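Local atomic coordinates of aromatic-L-amino-acid decarboxylase (Catharanthus roseus, PDB entry 6EEW), a protein that catalyses the pyridoxal 5'-phosphate-dependent decarboxylation of L-tryptophan to tryptamine and of 5-hydroxy-L-tryptophan to serotonin, working as a homodimer. Residues Leu119-Val122 with Ser128-Ala131. Residues are numbered along the deposited sequence; the frame is centred on the assembly and turned at random.
Sequences LNSV and SSPA
The carbonyl group of V122 is the flat group met across this contact: the hydroxyl of S128 meets it at its oxygen end and not over a face, with OG 2.9 Å from V122 O. The approach is bent, at about 140° for C-O-OG, and S128 OG probably hydrogen-bonds to V122 O. S128 CB follows alongside, 3.5 Å from V122 O. With chi1 at 73°, S128 OG is tucked between its own backbone N and carbonyl carbon, and from there it faces V122. The second meeting is plain van der Waals contact: S121 CB lies 3.9 Å from S129 OG. That hydroxyl gives no capping bond to the helix that S129 precedes. Three polar atoms of this buried loop are instead held from across the dimer: S129 OG by the backbone N of T90, S128 O by W92 NE1 and N120 OD1 by the backbone N of L325, all of the second subunit. The side chain of V122 comes to about 4 Å from a bound tryptophan, whose pocket it lines with F124, T369 and G370; as W92 is itself a tryptophan-pocket residue, its bond from the second subunit is consistent with an active site shared at the subunit interface, as in other group II decarboxylases. Within the chain, S128 N bonds to T125 OG1, and F373 packs on S121. N120, with positive phi, leaves helix 107-119, and S129 stands just before helix 130-146, so the contact closes the short loop linking these two helices.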
loop_
_atom_site.group_PDB
_atom_site.type_symbol
_atom_site.label_atom_id
_atom_site.label_comp_id
_atom_site.label_asym_id
_atom_site.label_seq_id
_atom_site.Cartn_x
_atom_site.Cartn_y
_atom_site.Cartn_z
ATOM N N LEU A 119 -10.857 12.345 -4.963
ATOM C CA LEU A 119 -10.005 12.928 -5.998
ATOM C C LEU A 119 -9.347 11.836 -6.834
ATOM O O LEU A 119 -9.222 11.965 -8.064
ATOM C CB LEU A 119 -8.962 13.850 -5.358
ATOM C CG LEU A 119 -9.478 15.125 -4.675
ATOM C CD1 LEU A 119 -8.354 15.886 -3.970
ATOM C CD2 LEU A 119 -10.155 16.052 -5.691
ATOM N N ASN A 120 -8.981 10.728 -6.189
ATOM C CA ASN A 120 -8.493 9.545 -6.869
ATOM C C ASN A 120 -7.392 9.920 -7.850
ATOM O O ASN A 120 -7.389 9.506 -9.009
ATOM C CB ASN A 120 -9.644 8.813 -7.575
ATOM C CG ASN A 120 -9.305 7.371 -7.922
ATOM O OD1 ASN A 120 -8.673 6.669 -7.133
ATOM N ND2 ASN A 120 -9.739 6.915 -9.106
ATOM N N SER A 121 -6.466 10.751 -7.390
ATOM C CA SER A 121 -5.303 11.088 -8.192
ATOM C C SER A 121 -4.225 10.038 -7.990
ATOM O O SER A 121 -4.191 9.340 -6.980
ATOM C CB SER A 121 -4.777 12.465 -7.821
ATOM O OG SER A 121 -4.438 12.475 -6.446
ATOM N N VAL A 122 -3.350 9.918 -8.984
ATOM C CA VAL A 122 -2.255 8.960 -8.963
ATOM C C VAL A 122 -0.986 9.793 -8.990
ATOM O O VAL A 122 -0.617 10.337 -10.038
ATOM C CB VAL A 122 -2.304 7.994 -10.154
ATOM C CG1 VAL A 122 -1.385 6.843 -9.906
ATOM C CG2 VAL A 122 -3.761 7.523 -10.462
ATOM N N SER A 128 2.180 14.530 -12.504
ATOM C CA SER A 128 0.901 13.832 -12.434
ATOM C C SER A 128 0.018 14.301 -11.287
ATOM O O SER A 128 -1.018 13.646 -11.111
ATOM C CB SER A 128 1.105 12.324 -12.336
ATOM O OG SER A 128 1.576 11.973 -11.064
ATOM N N SER A 129 0.400 15.339 -10.519
ATOM C CA SER A 129 -0.502 16.059 -9.614
ATOM C C SER A 129 0.334 16.878 -8.632
ATOM O O SER A 129 0.710 16.392 -7.558
ATOM C CB SER A 129 -1.437 15.088 -8.892
ATOM O OG SER A 129 -2.674 15.715 -8.602
ATOM N N PRO A 130 0.637 18.131 -8.959
ATOM C CA PRO A 130 1.622 18.862 -8.144
ATOM C C PRO A 130 1.230 18.989 -6.685
ATOM O O PRO A 130 2.058 18.731 -5.798
ATOM C CB PRO A 130 1.699 20.222 -8.847
ATOM C CG PRO A 130 1.245 19.924 -10.274
ATOM C CD PRO A 130 0.198 18.885 -10.143
ATOM N N ALA A 131 -0.019 19.366 -6.410
ATOM C CA ALA A 131 -0.440 19.571 -5.033
ATOM C C ALA A 131 -0.180 18.337 -4.181
ATOM O O ALA A 131 0.309 18.451 -3.050
ATOM C CB ALA A 131 -1.916 19.966 -4.986
#